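Side-chain contacts in microbial serine proteinases; subtilisin (Bacillus subtilis, PDB 2GKO), which probably hydrolyses peptide bonds in proteins as a cold-adapted, calcium-loaded serine endopeptidase of the subtilisin family: residues A79-N82 / G88-G91; S142-L147 / I219-V224; A190-I195 / R201-S206. All coordinates share one frame; numbering follows the deposited sequence.

Overall arrangement
From the N terminus, contact 1 comes first: it closes a short loop of five residues just after helix 71-80, tying the end of that helix to the chain that leads into strand 97-102. Contact 2 closes a far longer loop, from the start of helix 146-157 to the calcium-binding turn ahead of strand 226-229. Contact 3 lies wholly within this loop, where 190-195 and 201-206 meet around the hairpin of strands 194-196 and 199-202. None of the contacts cross. Contacts 1 and 2 sit on opposite sides of the chain's centre, their own centres about 30 Å apart, whereas contacts 2 and 3 approach to about 6 Å between nearest atoms.

Contact 1. Residues A79-N82 / G88-G91; sequences ALAN and GVYG
Ala81 and Gly91 hold the tight end of this contact. The backbone N of Gly91 donates to Ala81 O at 2.9 Å, and the N-H points straight at its acceptor (179°), although the donor stands above the carbonyl plane. The same oxygen lies 3.6 Å from Tyr90 CA, a CH...O contact. Glycine suits position 91 because a CB there would point at the other segment and clash with the backbone N atoms of Leu80 and Ala81. Alanine suits position 81 for a similar reason: its single methyl, CB, already lies 3.3 Å from Val89 O and meets Val89 CG1 at 3.8 Å. That branch of Val89 sits between its own backbone N and carbonyl carbon (chi1 79°), while the valine side chain also packs on Tyr234 and Thr236 of strand 233-236.

Toward Asn82 the contact becomes looser and wetter. The Tyr90 ring stands obliquely beside the backbone of Asn82, with CE2 3.5 Å from Asn82 O, and its hydroxyl reaches the solvent side. There a water donates to Asn82 O at 2.8 Å and also pairs with Tyr90 OH at 3.2 Å. The Asn82 side chain turns back to its own loop, where OD1 accepts from Gly84 N.

Asn82 and Tyr90 form a single backbone bridge where the chain leaves helix 71-80, the helix beginning with pocket residue His71. The chemistry implies a join held inside by a straight backbone hydrogen bond and by small residues that let the chains come close, with the tyrosine hydroxyl and water carrying the polar outer edge.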
loop_
_atom_site.group_PDB
_atom_site.type_symbol
_atom_site.label_atom_id
_atom_site.label_comp_id
_atom_site.label_asym_id
_atom_site.label_seq_id
_atom_site.Cartn_x
_atom_site.Cartn_y
_atom_site.Cartn_z
ATOM N N ALA A 79 -3.663 3.223 5.472
ATOM C CA ALA A 79 -3.004 2.082 6.077
ATOM C C ALA A 79 -3.265 1.968 7.590
ATOM O O ALA A 79 -3.472 0.859 8.099
ATOM C CB ALA A 79 -1.495 2.152 5.820
ATOM N N LEU A 80 -3.206 3.085 8.298
ATOM C CA LEU A 80 -3.131 3.022 9.771
ATOM C C LEU A 80 -3.664 4.207 10.588
ATOM O O LEU A 80 -3.326 4.340 11.765
ATOM C CB LEU A 80 -1.688 2.649 10.203
ATOM C CG LEU A 80 -0.509 3.489 9.682
ATOM C CD1 LEU A 80 -0.586 4.962 10.071
ATOM C CD2 LEU A 80 0.782 2.870 10.224
ATOM N N ALA A 81 -4.493 5.067 9.996
ATOM C CA ALA A 81 -5.143 6.140 10.775
ATOM C C ALA A 81 -5.898 5.482 11.950
ATOM O O ALA A 81 -6.408 4.381 11.816
ATOM C CB ALA A 81 -6.088 6.941 9.915
ATOM N N ASN A 82 -5.928 6.150 13.089
ATOM C CA ASN A 82 -6.385 5.510 14.327
ATOM C C ASN A 82 -7.635 6.151 14.915
ATOM O O ASN A 82 -7.972 5.863 16.064
ATOM C CB ASN A 82 -5.268 5.518 15.373
ATOM C CG ASN A 82 -4.883 6.910 15.802
ATOM O OD1 ASN A 82 -5.574 7.870 15.512
ATOM N ND2 ASN A 82 -3.708 7.046 16.444
ATOM N N GLY A 88 -12.043 11.015 14.374
ATOM C CA GLY A 88 -11.291 11.040 13.133
ATOM C C GLY A 88 -11.507 9.835 12.244
ATOM O O GLY A 88 -12.384 8.993 12.472
ATOM N N VAL A 89 -10.682 9.754 11.197
ATOM C CA VAL A 89 -10.733 8.662 10.250
ATOM C C VAL A 89 -9.896 7.459 10.709
ATOM O O VAL A 89 -8.897 7.624 11.407
ATOM C CB VAL A 89 -10.302 9.150 8.819
ATOM C CG1 VAL A 89 -8.780 9.257 8.688
ATOM C CG2 VAL A 89 -10.884 8.246 7.740
ATOM N N TYR A 90 -10.335 6.272 10.321
ATOM C CA TYR A 90 -9.709 5.007 10.629
ATOM C C TYR A 90 -9.144 4.409 9.347
ATOM O O TYR A 90 -9.789 4.447 8.293
ATOM C CB TYR A 90 -10.726 4.025 11.211
ATOM C CG TYR A 90 -11.103 4.306 12.641
ATOM C CD1 TYR A 90 -12.195 5.117 12.937
ATOM C CD2 TYR A 90 -10.385 3.758 13.683
ATOM C CE1 TYR A 90 -12.553 5.370 14.277
ATOM C CE2 TYR A 90 -10.728 4.010 15.012
ATOM C CZ TYR A 90 -11.804 4.806 15.293
ATOM O OH TYR A 90 -12.111 5.016 16.632
ATOM N N GLY A 91 -7.939 3.866 9.455
ATOM C CA GLY A 91 -7.358 3.041 8.423
ATOM C C GLY A 91 -7.440 1.579 8.791
ATOM O O GLY A 91 -8.029 1.172 9.805
HETATM O O HOH W 1 -9.709 6.472 18.143
#

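Contact 2. Residues S142-L147 / I219-V224. With CA (calcium ion), chain C.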
loop_
_atom_site.group_PDB
_atom_site.type_symbol
_atom_site.label_atom_id
_atom_site.label_comp_id
_atom_site.label_asym_id
_atom_site.label_seq_id
_atom_site.Cartn_x
_atom_site.Cartn_y
_atom_site.Cartn_z
ATOM N N SER A 142 7.010 3.602 -15.659
ATOM C CA SER A 142 6.958 2.586 -16.711
ATOM C C SER A 142 8.286 1.871 -16.844
ATOM O O SER A 142 8.318 0.720 -17.289
ATOM C CB SER A 142 6.602 3.220 -18.062
ATOM O OG SER A 142 7.483 4.293 -18.351
ATOM N N GLY A 143 9.357 2.557 -16.454
ATOM C CA GLY A 143 10.703 2.019 -16.544
ATOM C C GLY A 143 11.189 1.427 -15.240
ATOM O O GLY A 143 10.841 1.897 -14.151
ATOM N N GLU A 144 12.002 0.391 -15.370
ATOM C CA GLU A 144 12.605 -0.293 -14.238
ATOM C C GLU A 144 13.970 0.277 -13.858
ATOM O O GLU A 144 14.941 0.160 -14.605
ATOM C CB GLU A 144 12.756 -1.778 -14.556
ATOM C CG GLU A 144 13.237 -2.559 -13.356
ATOM C CD GLU A 144 13.407 -4.044 -13.591
ATOM O OE1 GLU A 144 13.083 -4.558 -14.686
ATOM O OE2 GLU A 144 13.888 -4.702 -12.651
ATOM N N SER A 145 14.066 0.857 -12.677
ATOM C CA SER A 145 15.324 1.357 -12.149
ATOM C C SER A 145 16.026 0.203 -11.432
ATOM O O SER A 145 15.477 -0.408 -10.518
ATOM C CB SER A 145 15.083 2.518 -11.179
ATOM O OG SER A 145 16.174 2.697 -10.302
ATOM N N SER A 146 17.239 -0.136 -11.861
ATOM C CA SER A 146 17.985 -1.194 -11.180
ATOM C C SER A 146 18.290 -0.822 -9.721
ATOM O O SER A 146 18.355 -1.708 -8.883
ATOM C CB SER A 146 19.285 -1.541 -11.929
ATOM O OG SER A 146 20.086 -0.400 -12.040
ATOM N N LEU A 147 18.463 0.460 -9.408
ATOM C CA LEU A 147 18.695 0.871 -8.018
ATOM C C LEU A 147 17.503 0.445 -7.158
ATOM O O LEU A 147 17.675 -0.142 -6.096
ATOM C CB LEU A 147 18.905 2.387 -7.925
ATOM C CG LEU A 147 20.210 2.933 -8.491
ATOM C CD1 LEU A 147 20.185 4.447 -8.520
ATOM C CD2 LEU A 147 21.386 2.426 -7.647
ATOM N N ILE A 219 2.844 -15.737 -9.124
ATOM C CA ILE A 219 3.326 -14.403 -9.486
ATOM C C ILE A 219 4.694 -14.447 -10.142
ATOM O O ILE A 219 5.672 -14.902 -9.548
ATOM C CB ILE A 219 3.368 -13.474 -8.250
ATOM C CG1 ILE A 219 1.973 -13.333 -7.632
ATOM C CG2 ILE A 219 4.049 -12.129 -8.594
ATOM C CD1 ILE A 219 0.937 -12.619 -8.490
ATOM N N GLN A 220 4.736 -13.944 -11.377
ATOM C CA GLN A 220 5.959 -13.649 -12.081
ATOM C C GLN A 220 6.086 -12.144 -12.222
ATOM O O GLN A 220 5.123 -11.415 -11.982
ATOM C CB GLN A 220 5.941 -14.285 -13.488
ATOM C CG GLN A 220 5.912 -15.822 -13.487
ATOM C CD GLN A 220 4.527 -16.440 -13.497
ATOM O OE1 GLN A 220 3.553 -15.824 -13.893
ATOM N NE2 GLN A 220 4.445 -17.704 -13.069
ATOM N N LYS A 221 7.275 -11.703 -12.604
ATOM C CA LYS A 221 7.499 -10.320 -13.013
ATOM C C LYS A 221 6.424 -9.923 -14.024
ATOM O O LYS A 221 6.180 -10.646 -15.006
ATOM C CB LYS A 221 8.903 -10.165 -13.609
ATOM C CG LYS A 221 9.335 -8.750 -13.907
ATOM C CD LYS A 221 10.772 -8.688 -14.383
ATOM C CE LYS A 221 11.229 -7.242 -14.574
ATOM N NZ LYS A 221 12.680 -7.116 -15.012
ATOM N N GLY A 222 5.762 -8.796 -13.780
ATOM C CA GLY A 222 4.732 -8.293 -14.681
ATOM C C GLY A 222 3.288 -8.623 -14.335
ATOM O O GLY A 222 2.363 -8.199 -15.023
ATOM N N ASP A 223 3.077 -9.344 -13.236
ATOM C CA ASP A 223 1.733 -9.715 -12.795
ATOM C C ASP A 223 1.182 -8.783 -11.731
ATOM O O ASP A 223 1.881 -8.437 -10.773
ATOM C CB ASP A 223 1.737 -11.110 -12.165
ATOM C CG ASP A 223 1.974 -12.196 -13.161
ATOM O OD1 ASP A 223 2.274 -13.332 -12.709
ATOM O OD2 ASP A 223 1.884 -12.002 -14.395
ATOM N N VAL A 224 -0.071 -8.378 -11.912
ATOM C CA VAL A 224 -0.885 -7.804 -10.851
ATOM C C VAL A 224 -1.193 -8.933 -9.857
ATOM O O VAL A 224 -1.391 -10.062 -10.257
ATOM C CB VAL A 224 -2.195 -7.187 -11.397
ATOM C CG1 VAL A 224 -3.125 -6.785 -10.272
ATOM C CG2 VAL A 224 -1.886 -5.970 -12.335
HETATM CA CA CA C . 1.399 -15.430 -13.243
HETATM O O HOH W 2 13.580 -7.398 -11.880
HETATM O O HOH W 3 -0.576 -14.381 -12.334
#
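The carboxylate of Glu144 is met near its plane by the ammonium of Lys221: NZ lies 2.6 Å from OE1, on the syn side and 15° out of the plane. Its second oxygen, OE2, accepts a hydrogen bond from a water at 2.8 Å; that water also accepts a weak bond from Lys221 NZ, and OE2 is hydrogen-bonded to Thr149 OG1. Both side chains are extended and come from opposite directions, Glu144 with CG anti to its backbone N (chi1 -174°) and Lys221 likewise, which lets them span the 11.3 Å between Glu144 CA and Lys221 CA. Long, charged residues suit this span at the surface.

Lys221 stands in a type II beta turn from Gln220 to Asp223, where Gly222 has a positive phi (97°) and a CB would collide with the carbonyl oxygen before it. The turn belongs to a calcium site: Gln220 OE1 and Asp223 OD1 each bind the ion at 2.3 Å, with Thr213, Asp216 and Val218 completing the protein ligands. Asp223 OD1 also accepts from Gln220 N. With an alanine in place of Glu144, the Lys221 ammonium would probably lose its mate and swing more freely from the turn.

Contact 3. Residues A190-I195 / R201-S206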
loop_
_atom_site.group_PDB
_atom_site.type_symbol
_atom_site.label_atom_id
_atom_site.label_comp_id
_atom_site.label_asym_id
_atom_site.label_seq_id
_atom_site.Cartn_x
_atom_site.Cartn_y
_atom_site.Cartn_z
ATOM N N ALA A 190 -6.487 -1.095 -8.351
ATOM C CA ALA A 190 -7.477 -0.233 -7.705
ATOM C C ALA A 190 -8.863 -0.647 -8.088
ATOM O O ALA A 190 -9.200 -0.713 -9.265
ATOM C CB ALA A 190 -7.296 1.216 -8.084
ATOM N N LEU A 191 -9.651 -0.872 -7.058
ATOM C CA LEU A 191 -11.092 -1.050 -7.170
ATOM C C LEU A 191 -11.847 0.256 -6.991
ATOM O O LEU A 191 -11.422 1.171 -6.269
ATOM C CB LEU A 191 -11.545 -2.056 -6.108
ATOM C CG LEU A 191 -10.911 -3.435 -6.171
ATOM C CD1 LEU A 191 -11.283 -4.204 -4.904
ATOM C CD2 LEU A 191 -11.339 -4.208 -7.401
ATOM N N GLU A 192 -12.996 0.354 -7.644
ATOM C CA GLU A 192 -13.919 1.462 -7.465
ATOM C C GLU A 192 -15.185 0.961 -6.763
ATOM O O GLU A 192 -15.438 -0.250 -6.713
ATOM C CB GLU A 192 -14.271 2.107 -8.804
ATOM C CG GLU A 192 -15.022 1.184 -9.751
ATOM C CD GLU A 192 -15.052 1.669 -11.179
ATOM O OE1 GLU A 192 -14.344 2.615 -11.526
ATOM O OE2 GLU A 192 -15.785 1.074 -11.974
ATOM N N ASN A 193 -15.974 1.897 -6.255
ATOM C CA ASN A 193 -17.147 1.551 -5.448
ATOM C C ASN A 193 -18.348 1.278 -6.340
ATOM O O ASN A 193 -19.373 1.969 -6.263
ATOM C CB ASN A 193 -17.466 2.641 -4.444
ATOM C CG ASN A 193 -18.424 2.172 -3.359
ATOM O OD1 ASN A 193 -18.733 0.963 -3.251
ATOM N ND2 ASN A 193 -18.850 3.104 -2.535
ATOM N N THR A 194 -18.177 0.274 -7.182
ATOM C CA THR A 194 -19.185 -0.192 -8.119
ATOM C C THR A 194 -19.177 -1.714 -8.068
ATOM O O THR A 194 -18.134 -2.348 -8.165
ATOM C CB THR A 194 -18.862 0.276 -9.558
ATOM O OG1 THR A 194 -18.876 1.703 -9.619
ATOM C CG2 THR A 194 -19.958 -0.186 -10.543
ATOM N N ILE A 195 -20.369 -2.293 -7.904
ATOM C CA ILE A 195 -20.530 -3.722 -7.946
ATOM C C ILE A 195 -21.032 -4.086 -9.337
ATOM O O ILE A 195 -22.002 -3.519 -9.809
ATOM C CB ILE A 195 -21.537 -4.169 -6.868
ATOM C CG1 ILE A 195 -21.021 -3.788 -5.481
ATOM C CG2 ILE A 195 -21.770 -5.669 -6.960
ATOM C CD1 ILE A 195 -19.784 -4.531 -5.041
ATOM N N ARG A 201 -15.558 -3.591 -8.903
ATOM C CA ARG A 201 -15.063 -3.463 -10.266
ATOM C C ARG A 201 -13.675 -2.811 -10.226
ATOM O O ARG A 201 -13.459 -1.881 -9.469
ATOM C CB ARG A 201 -16.019 -2.598 -11.062
ATOM C CG ARG A 201 -15.653 -2.404 -12.510
ATOM C CD ARG A 201 -16.668 -1.606 -13.268
ATOM N NE ARG A 201 -16.386 -1.577 -14.703
ATOM C CZ ARG A 201 -15.571 -0.725 -15.310
ATOM N NH1 ARG A 201 -14.921 0.223 -14.640
ATOM N NH2 ARG A 201 -15.388 -0.848 -16.612
ATOM N N VAL A 202 -12.763 -3.311 -11.050
ATOM C CA VAL A 202 -11.452 -2.677 -11.214
ATOM C C VAL A 202 -11.665 -1.366 -11.959
ATOM O O VAL A 202 -12.357 -1.330 -12.973
ATOM C CB VAL A 202 -10.468 -3.538 -12.017
ATOM C CG1 VAL A 202 -9.103 -2.836 -12.100
ATOM C CG2 VAL A 202 -10.299 -4.927 -11.386
ATOM N N ALA A 203 -11.037 -0.296 -11.468
ATOM C CA ALA A 203 -11.101 0.980 -12.138
ATOM C C ALA A 203 -10.358 0.928 -13.471
ATOM O O ALA A 203 -9.319 0.321 -13.570
ATOM C CB ALA A 203 -10.554 2.069 -11.223
ATOM N N ASP A 204 -10.919 1.574 -14.490
ATOM C CA ASP A 204 -10.306 1.619 -15.816
ATOM C C ASP A 204 -8.858 2.128 -15.770
ATOM O O ASP A 204 -8.032 1.653 -16.517
ATOM C CB ASP A 204 -11.088 2.523 -16.776
ATOM C CG ASP A 204 -12.469 2.014 -17.100
ATOM O OD1 ASP A 204 -12.846 0.884 -16.693
ATOM O OD2 ASP A 204 -13.238 2.716 -17.787
ATOM N N PHE A 205 -8.545 3.077 -14.883
ATOM C CA PHE A 205 -7.178 3.624 -14.827
ATOM C C PHE A 205 -6.119 2.664 -14.313
ATOM O O PHE A 205 -4.933 2.878 -14.513
ATOM C CB PHE A 205 -7.120 4.940 -14.030
ATOM C CG PHE A 205 -7.333 4.783 -12.549
ATOM C CD1 PHE A 205 -6.311 4.277 -11.748
ATOM C CD2 PHE A 205 -8.529 5.133 -11.956
ATOM C CE1 PHE A 205 -6.495 4.103 -10.374
ATOM C CE2 PHE A 205 -8.717 4.979 -10.569
ATOM C CZ PHE A 205 -7.696 4.454 -9.791
ATOM N N SER A 206 -6.537 1.621 -13.619
ATOM C CA SER A 206 -5.588 0.760 -12.945
ATOM C C SER A 206 -4.740 -0.022 -13.966
ATOM O O SER A 206 -5.278 -0.588 -14.913
ATOM C CB SER A 206 -6.381 -0.189 -12.029
ATOM O OG SER A 206 -5.542 -0.919 -11.170
HETATM O O HOH W 4 -13.509 3.023 -13.980
#
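Glu192 and Arg201 lie side by side and point the same way, their carboxylate and guanidinium planes only 22° apart. Arg201 NH1 donates to Glu192 OE2 at 2.9 Å; the oxygen sits at the guanidinium edge, while the nitrogen approaches from above the carboxylate plane. Placing CG between the backbone N and carbonyl carbon (chi1 64°) carries the glutamate chain over Arg201 O and alongside the straight run of arginine methylenes. Asp204 completes a salt-bridge network: its OD1 accepts from both NH1 and NH2, the NH2 bond at 3.1 Å using the syn lone pair. These bonds, with NE donating to Gln196, probably fix the rotation of the guanidinium group. The other glutamate oxygen, OE1, accepts from a water at 2.6 Å that itself accepts from Asp204 N.

Beneath this charged face, strand 199-202 branches off, antiparallel, from strand 186-192, which otherwise pairs in parallel with 161-165 and 226-229 in the mainly parallel sheet of the subtilisin fold. Glu192 N donates to Arg201 O at 2.9 Å. Leu191 and Val202 make a non-hydrogen-bonded pair whose side chains diverge, leaving a loose 4.2 Å approach of Leu191 CD2 to Val202 CG2.

Farther along, 203-206 forms a type I turn, held against Ala190 by Ala203 N, which donates to Ala190 O at 2.9 Å. Ser206 OG, set anti to its backbone N (chi1 -170°), accepts from Ala190 N at 3.0 Å. Ala190 is small enough to let the Phe205 ring lie obliquely beside its methyl, CZ to CB 3.7 Å; that ring also touches Asn168 and Thr248 of the phenylmethanesulfonic acid pocket.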